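Long-range contacts in geranyltranstransferase (Agrobacterium tumefaciens, PDB 2H8O), which probably catalyses the addition of isopentenyl diphosphate to geranyl diphosphate, making farnesyl diphosphate and releasing pyrophosphate: residues A[34-39]-A[323-328]; A[248-253]-A[311-316]; A[209-214]-A[287-292]; A[255-260]-A[300-305]. One frame throughout, in Å; residues are numbered along the deposited sequence.

Contact 1 (A[34-39]-A[323-328]); sequences AQMTNF and LIAAAR
M36 sets off with CG anti to its carbonyl carbon (chi1 -67°) and then bends at chi2 and chi3, which folds its methyl end onto R328, a side chain itself bent at chi3 (70°). Here, in the all-alpha fold of the isoprenyl diphosphate synthases, the start of helix 34-57 lies across the C-terminal helix 321-331. The two short axes pass 8.8 Å apart at a crossing angle of -102°, close to perpendicular. Alanine suits the crossing point: A325 and A326 offer only methyl groups, and larger neighbours can settle on them. The amide of Q35 rests against A325, with its CD 3.6 Å from A325 CB. F39 meets A326 obliquely, F39 CE1 lying 3.5 Å from A326 CB, while its ring packs edge-to-face with F91 and also meets F329. Flexible, unbranched M36 fills the other flank. Its CE touches A325 O at 3.4 Å, its CG comes within 3.4 Å of R328 NH2, and its sulfur lies over one face of the guanidinium, offset toward the rim. The arginine thus has an apolar lid while its edge remains usable by polar partners. No direct hydrogen bond joins the segments; instead one water, in the guanidinium plane, accepts from R328 NE at 3.3 Å and from Q35 NE2 at 3.2 Å.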
loop_
_atom_site.group_PDB
_atom_site.type_symbol
_atom_site.label_atom_id
_atom_site.label_comp_id
_atom_site.label_asym_id
_atom_site.label_seq_id
_atom_site.Cartn_x
_atom_site.Cartn_y
_atom_site.Cartn_z
ATOM N N ALA A 34 -23.861 27.282 -17.875
ATOM C CA ALA A 34 -24.226 26.010 -18.506
ATOM C C ALA A 34 -23.014 25.062 -18.540
ATOM O O ALA A 34 -23.163 23.846 -18.395
ATOM C CB ALA A 34 -24.768 26.239 -19.911
ATOM N N GLN A 35 -21.818 25.622 -18.720
ATOM C CA GLN A 35 -20.592 24.824 -18.692
ATOM C C GLN A 35 -20.301 24.327 -17.279
ATOM O O GLN A 35 -19.862 23.186 -17.104
ATOM C CB GLN A 35 -19.405 25.623 -19.235
ATOM C CG GLN A 35 -18.030 24.930 -19.133
ATOM C CD GLN A 35 -17.776 23.866 -20.211
ATOM O OE1 GLN A 35 -18.670 23.086 -20.575
ATOM N NE2 GLN A 35 -16.531 23.827 -20.719
ATOM N N MET A 36 -20.524 25.178 -16.278
ATOM C CA MET A 36 -20.329 24.761 -14.884
ATOM C C MET A 36 -21.330 23.673 -14.499
ATOM O O MET A 36 -20.987 22.759 -13.747
ATOM C CB MET A 36 -20.411 25.951 -13.920
ATOM C CG MET A 36 -19.262 26.961 -14.079
ATOM S SD MET A 36 -17.602 26.353 -13.627
ATOM C CE MET A 36 -17.082 25.549 -15.146
ATOM N N THR A 37 -22.545 23.755 -15.038
ATOM C CA THR A 37 -23.526 22.674 -14.887
ATOM C C THR A 37 -23.005 21.388 -15.542
ATOM O O THR A 37 -23.138 20.301 -14.986
ATOM C CB THR A 37 -24.891 23.042 -15.502
ATOM O OG1 THR A 37 -25.403 24.228 -14.877
ATOM C CG2 THR A 37 -25.890 21.916 -15.317
ATOM N N ASN A 38 -22.408 21.520 -16.724
ATOM C CA ASN A 38 -21.819 20.369 -17.406
ATOM C C ASN A 38 -20.843 19.623 -16.491
ATOM O O ASN A 38 -20.951 18.402 -16.325
ATOM C CB ASN A 38 -21.125 20.804 -18.697
ATOM C CG ASN A 38 -20.779 19.639 -19.606
ATOM O OD1 ASN A 38 -21.536 18.679 -19.729
ATOM N ND2 ASN A 38 -19.639 19.742 -20.275
ATOM N N PHE A 39 -19.919 20.358 -15.880
ATOM C CA PHE A 39 -18.982 19.754 -14.942
ATOM C C PHE A 39 -19.685 19.158 -13.721
ATOM O O PHE A 39 -19.412 18.019 -13.368
ATOM C CB PHE A 39 -17.915 20.751 -14.475
ATOM C CG PHE A 39 -17.140 20.264 -13.293
ATOM C CD1 PHE A 39 -16.096 19.376 -13.453
ATOM C CD2 PHE A 39 -17.496 20.643 -12.018
ATOM C CE1 PHE A 39 -15.390 18.912 -12.370
ATOM C CE2 PHE A 39 -16.799 20.164 -10.922
ATOM C CZ PHE A 39 -15.749 19.301 -11.095
ATOM N N LEU A 323 -12.925 18.535 -19.103
ATOM C CA LEU A 323 -11.732 18.749 -18.270
ATOM C C LEU A 323 -11.413 20.221 -18.097
ATOM O O LEU A 323 -10.968 20.635 -17.031
ATOM C CB LEU A 323 -10.529 18.012 -18.828
ATOM C CG LEU A 323 -10.524 16.520 -18.509
ATOM C CD1 LEU A 323 -9.451 15.807 -19.334
ATOM C CD2 LEU A 323 -10.351 16.257 -16.995
ATOM N N ILE A 324 -11.624 21.012 -19.141
ATOM C CA ILE A 324 -11.416 22.463 -19.031
ATOM C C ILE A 324 -12.418 23.060 -18.030
ATOM O O ILE A 324 -12.046 23.909 -17.216
ATOM C CB ILE A 324 -11.472 23.137 -20.407
ATOM C CG1 ILE A 324 -10.206 22.755 -21.175
ATOM C CG2 ILE A 324 -11.593 24.668 -20.284
ATOM C CD1 ILE A 324 -10.211 23.193 -22.604
ATOM N N ALA A 325 -13.658 22.568 -18.046
ATOM C CA ALA A 325 -14.688 22.991 -17.083
ATOM C C ALA A 325 -14.288 22.628 -15.653
ATOM O O ALA A 325 -14.563 23.379 -14.721
ATOM C CB ALA A 325 -16.030 22.385 -17.426
ATOM N N ALA A 326 -13.645 21.475 -15.486
ATOM C CA ALA A 326 -13.154 21.072 -14.174
ATOM C C ALA A 326 -12.119 22.072 -13.673
ATOM O O ALA A 326 -12.158 22.474 -12.519
ATOM C CB ALA A 326 -12.568 19.673 -14.222
ATOM N N ALA A 327 -11.208 22.480 -14.547
ATOM C CA ALA A 327 -10.196 23.457 -14.159
ATOM C C ALA A 327 -10.866 24.748 -13.681
ATOM O O ALA A 327 -10.506 25.302 -12.645
ATOM C CB ALA A 327 -9.218 23.736 -15.324
ATOM N N ARG A 328 -11.867 25.207 -14.423
ATOM C CA ARG A 328 -12.576 26.424 -14.056
ATOM C C ARG A 328 -13.384 26.258 -12.766
ATOM O O ARG A 328 -13.401 27.157 -11.939
ATOM C CB ARG A 328 -13.477 26.888 -15.202
ATOM C CG ARG A 328 -13.602 28.396 -15.292
ATOM C CD ARG A 328 -14.156 28.840 -16.642
ATOM N NE ARG A 328 -15.561 28.489 -16.825
ATOM C CZ ARG A 328 -16.595 29.203 -16.369
ATOM N NH1 ARG A 328 -16.411 30.307 -15.646
ATOM N NH2 ARG A 328 -17.831 28.802 -16.620
HETATM O O HOH W 1 -15.081 26.082 -18.975
#

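Contact 2 (A[248-253]-A[311-316])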
loop_
_atom_site.group_PDB
_atom_site.type_symbol
_atom_site.label_atom_id
_atom_site.label_comp_id
_atom_site.label_asym_id
_atom_site.label_seq_id
_atom_site.Cartn_x
_atom_site.Cartn_y
_atom_site.Cartn_z
ATOM N N ARG A 248 0.006 14.893 -17.572
ATOM C CA ARG A 248 0.726 15.168 -16.316
ATOM C C ARG A 248 0.775 16.682 -15.992
ATOM O O ARG A 248 0.407 17.166 -14.862
ATOM C CB ARG A 248 2.133 14.549 -16.384
ATOM C CG ARG A 248 2.929 14.641 -15.106
ATOM C CD ARG A 248 4.364 14.185 -15.345
ATOM N NE ARG A 248 5.246 14.414 -14.207
ATOM C CZ ARG A 248 5.350 13.619 -13.148
ATOM N NH1 ARG A 248 4.616 12.522 -13.058
ATOM N NH2 ARG A 248 6.204 13.923 -12.166
ATOM N N LEU A 249 1.220 17.458 -16.963
ATOM C CA LEU A 249 1.294 18.889 -16.759
ATOM C C LEU A 249 -0.080 19.471 -16.445
ATOM O O LEU A 249 -0.211 20.327 -15.558
ATOM C CB LEU A 249 1.888 19.579 -17.987
ATOM C CG LEU A 249 3.349 19.523 -18.348
ATOM C CD1 LEU A 249 3.547 20.516 -19.480
ATOM C CD2 LEU A 249 4.246 19.880 -17.176
ATOM N N PHE A 250 -1.099 19.020 -17.166
ATOM C CA PHE A 250 -2.472 19.452 -16.895
ATOM C C PHE A 250 -2.833 19.131 -15.434
ATOM O O PHE A 250 -3.390 19.962 -14.709
ATOM C CB PHE A 250 -3.459 18.781 -17.855
ATOM C CG PHE A 250 -4.887 19.164 -17.608
ATOM C CD1 PHE A 250 -5.413 20.355 -18.099
ATOM C CD2 PHE A 250 -5.711 18.347 -16.859
ATOM C CE1 PHE A 250 -6.744 20.695 -17.854
ATOM C CE2 PHE A 250 -7.023 18.696 -16.600
ATOM C CZ PHE A 250 -7.538 19.861 -17.101
ATOM N N GLY A 251 -2.483 17.926 -14.996
ATOM C CA GLY A 251 -2.755 17.499 -13.626
ATOM C C GLY A 251 -2.033 18.353 -12.600
ATOM O O GLY A 251 -2.579 18.690 -11.561
ATOM N N GLU A 252 -0.790 18.722 -12.914
ATOM C CA GLU A 252 -0.052 19.669 -12.063
ATOM C C GLU A 252 -0.787 21.024 -11.951
ATOM O O GLU A 252 -0.924 21.563 -10.860
ATOM C CB GLU A 252 1.409 19.811 -12.541
ATOM C CG GLU A 252 2.191 18.514 -12.351
ATOM C CD GLU A 252 3.641 18.566 -12.789
ATOM O OE1 GLU A 252 3.999 19.467 -13.565
ATOM O OE2 GLU A 252 4.437 17.709 -12.312
ATOM N N LYS A 253 -1.302 21.565 -13.057
ATOM C CA LYS A 253 -2.054 22.837 -12.986
ATOM C C LYS A 253 -3.358 22.698 -12.181
ATOM O O LYS A 253 -3.726 23.582 -11.393
ATOM C CB LYS A 253 -2.333 23.385 -14.396
ATOM C CG LYS A 253 -1.081 23.700 -15.224
ATOM C CD LYS A 253 -0.257 24.847 -14.606
ATOM C CE LYS A 253 1.130 25.005 -15.217
ATOM N NZ LYS A 253 2.034 25.790 -14.300
ATOM N N GLU A 311 -5.011 25.877 -22.194
ATOM C CA GLU A 311 -4.141 25.887 -23.351
ATOM C C GLU A 311 -3.512 24.504 -23.581
ATOM O O GLU A 311 -3.308 24.095 -24.729
ATOM C CB GLU A 311 -3.068 26.971 -23.187
ATOM C CG GLU A 311 -2.384 27.370 -24.456
ATOM C CD GLU A 311 -1.517 28.641 -24.306
ATOM O OE1 GLU A 311 -0.630 28.866 -25.164
ATOM O OE2 GLU A 311 -1.702 29.409 -23.323
ATOM N N LEU A 312 -3.212 23.780 -22.499
ATOM C CA LEU A 312 -2.617 22.456 -22.627
ATOM C C LEU A 312 -3.514 21.502 -23.372
ATOM O O LEU A 312 -3.035 20.630 -24.071
ATOM C CB LEU A 312 -2.268 21.852 -21.259
ATOM C CG LEU A 312 -1.026 22.422 -20.594
ATOM C CD1 LEU A 312 -0.985 22.090 -19.087
ATOM C CD2 LEU A 312 0.228 21.895 -21.305
ATOM N N LEU A 313 -4.828 21.654 -23.211
ATOM C CA LEU A 313 -5.760 20.729 -23.842
ATOM C C LEU A 313 -6.375 21.254 -25.129
ATOM O O LEU A 313 -7.244 20.592 -25.710
ATOM C CB LEU A 313 -6.876 20.375 -22.858
ATOM C CG LEU A 313 -6.405 19.681 -21.581
ATOM C CD1 LEU A 313 -7.622 19.097 -20.810
ATOM C CD2 LEU A 313 -5.333 18.599 -21.829
ATOM N N ALA A 314 -5.915 22.417 -25.582
ATOM C CA ALA A 314 -6.388 23.026 -26.819
ATOM C C ALA A 314 -6.386 22.057 -27.990
ATOM O O ALA A 314 -7.340 22.055 -28.777
ATOM C CB ALA A 314 -5.535 24.249 -27.161
ATOM N N PRO A 315 -5.324 21.242 -28.134
ATOM C CA PRO A 315 -5.284 20.395 -29.337
ATOM C C PRO A 315 -6.424 19.379 -29.472
ATOM O O PRO A 315 -6.667 18.887 -30.576
ATOM C CB PRO A 315 -3.941 19.664 -29.209
ATOM C CG PRO A 315 -3.122 20.533 -28.339
ATOM C CD PRO A 315 -4.097 21.079 -27.333
ATOM N N TYR A 316 -7.114 19.072 -28.374
ATOM C CA TYR A 316 -8.223 18.116 -28.398
ATOM C C TYR A 316 -9.570 18.745 -28.729
ATOM O O TYR A 316 -10.556 18.021 -28.840
ATOM C CB TYR A 316 -8.315 17.369 -27.060
ATOM C CG TYR A 316 -7.040 16.651 -26.743
ATOM C CD1 TYR A 316 -6.771 15.387 -27.267
ATOM C CD2 TYR A 316 -6.079 17.251 -25.939
ATOM C CE1 TYR A 316 -5.564 14.740 -26.987
ATOM C CE2 TYR A 316 -4.887 16.618 -25.661
ATOM C CZ TYR A 316 -4.630 15.370 -26.195
ATOM O OH TYR A 316 -3.425 14.777 -25.890
#
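Helix 295-312, one of the late helices of the all-alpha isoprenyl diphosphate synthase fold, ends against the first half of helix 241-267, and two successive leucines make the join. L312 is still helical, whereas L313 is the first residue to leave helical geometry, before a 3-10 turn begins. Both leucines direct their side chains at helix 241-267. L312 reaches the backbone of its partner: L312 CD1 is 3.6 Å from F250 N, and the same methyl touches L249 CB and K253 CG. A leucine methyl fits between L249 and K253, one turn apart, where the aliphatic base of K253 serves as apolar surface. The charged end of K253 leads away to a salt bridge with E308. L313 supplies the other half of the contact. F250 holds its ring out with CG anti to the backbone N (chi1 179°), and L313 CD1 sits over one face, 3.8 Å from the ring centroid and 22° off the normal, in a CH-pi contact displaced toward the rim. The ring also packs on L323 and A309, consistent with its burial. R246 NH1 hydrogen-bonds to L312 O at the helix end. Nearer the surface, the side chains of L249 and L312 cross at about a right angle, L249 CD1 lying 4.0 Å from L312 CD2.

Contact 3 (A[209-214]-A[287-292]); sequences PDEDGI and GTLVAL
D210 OD1 accepts a hydrogen bond from G213 N (2.9 Å, N-H...O angle 152°), met nearly along its C-O axis, and so caps the start of helix 211-237, whose first turn bears on residues 287-292. Aspartate suits this N-cap because its short side chain, turned here to chi1 62°, carries an acceptor back to G213 N, which has no earlier helical carbonyl to bond. No hydrogen bond crosses to the other segment; the join is apolar, and I214 is its centre. I214 CD1, at the end of the longer branch, meets L292 CD1 tip to tip at 3.6 Å and also lies 3.5 Å from G287 C. Because G287 has no side chain, the isoleucine methyl can come down directly on its backbone. I214 CG2, the shorter branch, also lies by G287 O and reaches L289 CD2 at 4.0 Å, the side chains of I214 and L289 sliding past each other in opposite directions. E211 adds its aliphatic stem, with E211 CG 3.6 Å from L289 CD2 and the chains crossing at about a right angle, while its carboxylate goes on to a salt bridge with R293. L289 also packs on W297, and V290 touches D263, which belongs to the DDLLD sequence closing helix 241-267. The contact therefore fastens the short helix 289-293 to helix 211-237 close to what is, by family, the second aspartate-rich DDxxD motif of the isoprenyl diphosphate synthases.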
loop_
_atom_site.group_PDB
_atom_site.type_symbol
_atom_site.label_atom_id
_atom_site.label_comp_id
_atom_site.label_asym_id
_atom_site.label_seq_id
_atom_site.Cartn_x
_atom_site.Cartn_y
_atom_site.Cartn_z
ATOM N N PRO A 209 7.764 26.970 7.278
ATOM C CA PRO A 209 8.515 26.844 6.036
ATOM C C PRO A 209 8.587 28.165 5.279
ATOM O O PRO A 209 7.770 29.074 5.522
ATOM C CB PRO A 209 7.685 25.830 5.235
ATOM C CG PRO A 209 6.291 26.086 5.692
ATOM C CD PRO A 209 6.391 26.451 7.143
ATOM N N ASP A 210 9.556 28.268 4.376
ATOM C CA ASP A 210 9.611 29.391 3.444
ATOM C C ASP A 210 8.767 29.079 2.213
ATOM O O ASP A 210 8.102 28.030 2.136
ATOM C CB ASP A 210 11.067 29.747 3.092
ATOM C CG ASP A 210 11.824 28.623 2.394
ATOM O OD1 ASP A 210 11.219 27.607 1.968
ATOM O OD2 ASP A 210 13.058 28.784 2.273
ATOM N N GLU A 211 8.759 29.981 1.246
ATOM C CA GLU A 211 7.887 29.808 0.102
ATOM C C GLU A 211 8.211 28.521 -0.681
ATOM O O GLU A 211 7.326 27.767 -1.047
ATOM C CB GLU A 211 7.964 31.031 -0.805
ATOM C CG GLU A 211 6.876 31.074 -1.825
ATOM C CD GLU A 211 6.831 32.387 -2.582
ATOM O OE1 GLU A 211 7.329 33.419 -2.081
ATOM O OE2 GLU A 211 6.275 32.364 -3.691
ATOM N N ASP A 212 9.489 28.282 -0.927
ATOM C CA ASP A 212 9.902 27.075 -1.633
ATOM C C ASP A 212 9.430 25.824 -0.868
ATOM O O ASP A 212 8.993 24.824 -1.469
ATOM C CB ASP A 212 11.418 27.083 -1.806
ATOM C CG ASP A 212 11.913 25.917 -2.643
ATOM O OD1 ASP A 212 11.605 25.903 -3.854
ATOM O OD2 ASP A 212 12.604 25.032 -2.087
ATOM N N GLY A 213 9.504 25.876 0.454
ATOM C CA GLY A 213 9.053 24.752 1.272
ATOM C C GLY A 213 7.563 24.493 1.181
ATOM O O GLY A 213 7.114 23.329 1.155
ATOM N N ILE A 214 6.785 25.576 1.151
ATOM C CA ILE A 214 5.336 25.490 1.031
ATOM C C ILE A 214 4.957 24.883 -0.320
ATOM O O ILE A 214 4.133 23.979 -0.411
ATOM C CB ILE A 214 4.660 26.871 1.201
ATOM C CG1 ILE A 214 4.865 27.394 2.626
ATOM C CG2 ILE A 214 3.166 26.793 0.885
ATOM C CD1 ILE A 214 4.468 28.857 2.802
ATOM N N GLY A 287 1.383 28.675 6.899
ATOM C CA GLY A 287 2.286 28.602 5.756
ATOM C C GLY A 287 1.505 28.297 4.495
ATOM O O GLY A 287 1.397 27.153 4.066
ATOM N N THR A 288 0.952 29.354 3.918
ATOM C CA THR A 288 0.125 29.277 2.733
ATOM C C THR A 288 0.678 30.306 1.763
ATOM O O THR A 288 1.218 31.330 2.194
ATOM C CB THR A 288 -1.337 29.609 3.116
ATOM O OG1 THR A 288 -2.030 28.406 3.455
ATOM C CG2 THR A 288 -2.043 30.284 2.022
ATOM N N LEU A 289 0.574 30.051 0.460
ATOM C CA LEU A 289 0.998 31.059 -0.511
ATOM C C LEU A 289 0.095 32.298 -0.453
ATOM O O LEU A 289 0.541 33.407 -0.706
ATOM C CB LEU A 289 1.045 30.495 -1.934
ATOM C CG LEU A 289 2.087 29.397 -2.194
ATOM C CD1 LEU A 289 2.125 29.101 -3.694
ATOM C CD2 LEU A 289 3.475 29.787 -1.683
ATOM N N VAL A 290 -1.181 32.089 -0.140
ATOM C CA VAL A 290 -2.100 33.202 0.095
ATOM C C VAL A 290 -1.577 34.094 1.228
ATOM O O VAL A 290 -1.593 35.319 1.112
ATOM C CB VAL A 290 -3.517 32.695 0.444
ATOM C CG1 VAL A 290 -4.433 33.856 0.786
ATOM C CG2 VAL A 290 -4.078 31.859 -0.701
ATOM N N ALA A 291 -1.112 33.466 2.308
ATOM C CA ALA A 291 -0.574 34.198 3.457
ATOM C C ALA A 291 0.691 34.964 3.086
ATOM O O ALA A 291 0.868 36.126 3.481
ATOM C CB ALA A 291 -0.286 33.246 4.611
ATOM N N LEU A 292 1.582 34.321 2.338
ATOM C CA LEU A 292 2.861 34.957 2.006
ATOM C C LEU A 292 2.754 36.005 0.903
ATOM O O LEU A 292 3.395 37.048 0.985
ATOM C CB LEU A 292 3.910 33.907 1.637
ATOM C CG LEU A 292 4.276 32.923 2.748
ATOM C CD1 LEU A 292 5.617 32.277 2.444
ATOM C CD2 LEU A 292 4.315 33.605 4.113
#

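Contact 4 (A[255-260]-A[300-305]); sequences GLSFQL and EKLQEQ
This is a buried, antiparallel helix-helix packing between the second half of helix 241-267 and the middle of helix 295-312. The short axes pass 9.4 Å apart with their directions 153° from parallel. Close approach is centred on S257, whose small side chain lets L302 come down onto its backbone: L302 CD2 is 3.4 Å from S257 O. The same methyl lies 3.8 Å from L260 CB, so one leucine branch bridges adjacent turns. Q305 is the polar element. With CG anti to its carbonyl carbon (chi1 -75°) and the chain extended beyond, its amide reaches across to S257, placing Q305 OE1 3.2 Å from S257 OG, which also hydrogen-bonds to K253 O. The side chains of Q305 and L256 cross at about a right angle, Q305 NE2 lying 3.6 Å from L256 CB. L260 CD1 lies 3.8 Å from K301 CG; the stem of K301 touches the leucine while its charged end leads away. Around the pair, F258 turns from this interface toward helices 88-99, 211-237 and 321-331, Q259 hydrogen-bonds to T222 of helix 211-237, and L302 touches A331 of helix 321-331.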
loop_
_atom_site.group_PDB
_atom_site.type_symbol
_atom_site.label_atom_id
_atom_site.label_comp_id
_atom_site.label_asym_id
_atom_site.label_seq_id
_atom_site.Cartn_x
_atom_site.Cartn_y
_atom_site.Cartn_z
ATOM N N GLY A 255 -3.808 20.672 -9.670
ATOM C CA GLY A 255 -3.428 20.576 -8.265
ATOM C C GLY A 255 -3.008 21.915 -7.694
ATOM O O GLY A 255 -3.354 22.231 -6.573
ATOM N N LEU A 256 -2.255 22.686 -8.472
ATOM C CA LEU A 256 -1.865 24.041 -8.082
ATOM C C LEU A 256 -3.134 24.886 -7.837
ATOM O O LEU A 256 -3.229 25.608 -6.837
ATOM C CB LEU A 256 -0.966 24.679 -9.152
ATOM C CG LEU A 256 0.441 24.073 -9.333
ATOM C CD1 LEU A 256 1.150 24.555 -10.630
ATOM C CD2 LEU A 256 1.270 24.399 -8.122
ATOM N N SER A 257 -4.106 24.784 -8.742
ATOM C CA SER A 257 -5.337 25.546 -8.607
ATOM C C SER A 257 -6.178 25.064 -7.420
ATOM O O SER A 257 -6.759 25.875 -6.687
ATOM C CB SER A 257 -6.159 25.465 -9.900
ATOM O OG SER A 257 -5.499 26.159 -10.953
ATOM N N PHE A 258 -6.241 23.751 -7.250
ATOM C CA PHE A 258 -6.980 23.131 -6.146
ATOM C C PHE A 258 -6.500 23.665 -4.802
ATOM O O PHE A 258 -7.297 24.062 -3.958
ATOM C CB PHE A 258 -6.822 21.616 -6.242
ATOM C CG PHE A 258 -7.498 20.837 -5.141
ATOM C CD1 PHE A 258 -8.755 20.283 -5.339
ATOM C CD2 PHE A 258 -6.853 20.633 -3.930
ATOM C CE1 PHE A 258 -9.366 19.550 -4.339
ATOM C CE2 PHE A 258 -7.447 19.911 -2.929
ATOM C CZ PHE A 258 -8.705 19.367 -3.124
ATOM N N GLN A 259 -5.182 23.715 -4.639
ATOM C CA GLN A 259 -4.574 24.181 -3.393
ATOM C C GLN A 259 -4.851 25.666 -3.134
ATOM O O GLN A 259 -5.279 26.036 -2.037
ATOM C CB GLN A 259 -3.060 23.927 -3.441
ATOM C CG GLN A 259 -2.322 24.270 -2.158
ATOM C CD GLN A 259 -2.797 23.424 -1.004
ATOM O OE1 GLN A 259 -2.875 22.191 -1.119
ATOM N NE2 GLN A 259 -3.143 24.066 0.116
ATOM N N LEU A 260 -4.603 26.514 -4.133
ATOM C CA LEU A 260 -4.836 27.959 -4.009
ATOM C C LEU A 260 -6.293 28.283 -3.713
ATOM O O LEU A 260 -6.590 29.053 -2.812
ATOM C CB LEU A 260 -4.445 28.691 -5.287
ATOM C CG LEU A 260 -3.037 29.228 -5.470
ATOM C CD1 LEU A 260 -2.959 29.941 -6.796
ATOM C CD2 LEU A 260 -2.656 30.168 -4.330
ATOM N N GLU A 300 -5.004 36.207 -9.069
ATOM C CA GLU A 300 -4.428 36.328 -10.410
ATOM C C GLU A 300 -3.723 35.026 -10.826
ATOM O O GLU A 300 -3.872 34.583 -11.957
ATOM C CB GLU A 300 -3.465 37.524 -10.488
ATOM C CG GLU A 300 -2.567 37.581 -11.737
ATOM C CD GLU A 300 -3.335 37.618 -13.057
ATOM O OE1 GLU A 300 -2.729 37.264 -14.094
ATOM O OE2 GLU A 300 -4.529 37.998 -13.068
ATOM N N LYS A 301 -2.977 34.423 -9.907
ATOM C CA LYS A 301 -2.271 33.170 -10.194
ATOM C C LYS A 301 -3.263 32.036 -10.499
ATOM O O LYS A 301 -3.024 31.234 -11.397
ATOM C CB LYS A 301 -1.327 32.804 -9.042
ATOM C CG LYS A 301 -0.489 31.530 -9.236
ATOM C CD LYS A 301 0.379 31.552 -10.513
ATOM C CE LYS A 301 1.589 32.463 -10.420
ATOM N NZ LYS A 301 2.790 31.767 -9.842
ATOM N N LEU A 302 -4.379 31.987 -9.773
ATOM C CA LEU A 302 -5.454 31.018 -10.078
ATOM C C LEU A 302 -5.954 31.186 -11.499
ATOM O O LEU A 302 -6.111 30.226 -12.235
ATOM C CB LEU A 302 -6.657 31.212 -9.148
ATOM C CG LEU A 302 -6.798 30.367 -7.900
ATOM C CD1 LEU A 302 -8.074 30.779 -7.180
ATOM C CD2 LEU A 302 -6.827 28.870 -8.249
ATOM N N GLN A 303 -6.245 32.431 -11.866
ATOM C CA GLN A 303 -6.724 32.756 -13.194
ATOM C C GLN A 303 -5.708 32.316 -14.255
ATOM O O GLN A 303 -6.085 31.786 -15.293
ATOM C CB GLN A 303 -6.960 34.266 -13.286
ATOM C CG GLN A 303 -8.036 34.704 -14.260
ATOM C CD GLN A 303 -8.248 36.224 -14.264
ATOM O OE1 GLN A 303 -7.477 36.977 -13.669
ATOM N NE2 GLN A 303 -9.301 36.673 -14.946
ATOM N N GLU A 304 -4.425 32.558 -13.987
ATOM C CA GLU A 304 -3.339 32.153 -14.882
ATOM C C GLU A 304 -3.300 30.642 -15.071
ATOM O O GLU A 304 -3.172 30.158 -16.192
ATOM C CB GLU A 304 -1.978 32.605 -14.341
ATOM C CG GLU A 304 -1.713 34.098 -14.437
ATOM C CD GLU A 304 -0.443 34.518 -13.698
ATOM O OE1 GLU A 304 0.440 33.657 -13.450
ATOM O OE2 GLU A 304 -0.321 35.720 -13.364
ATOM N N GLN A 305 -3.405 29.910 -13.967
ATOM C CA GLN A 305 -3.352 28.441 -14.000
ATOM C C GLN A 305 -4.513 27.816 -14.766
ATOM O O GLN A 305 -4.329 26.806 -15.452
ATOM C CB GLN A 305 -3.273 27.875 -12.580
ATOM C CG GLN A 305 -1.898 28.047 -11.988
ATOM C CD GLN A 305 -1.870 27.957 -10.494
ATOM O OE1 GLN A 305 -2.891 27.699 -9.849
ATOM N NE2 GLN A 305 -0.691 28.159 -9.922
#

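Contacts 2 and 4 lie, centres about 14 Å apart, along the same pair of helices, 241-267 and 295-312. The centre of contact 1 is about 15 Å from that of contact 2, which it touches, and its loop encloses the other three along the chain. Contact 4 is nested within contact 2, whereas contact 3 alternates with both. The centre of contact 3 is about 14 Å from that of contact 4, which it touches, and about 29 Å from that of contact 1. Contacts 2 and 4 bind 295-312 to 241-267, whose last turns carry what is, by family, the second DDxxD motif, while contact 1 sets 34-57 on 321-331 and contact 3 ties 289-293 to 211-237.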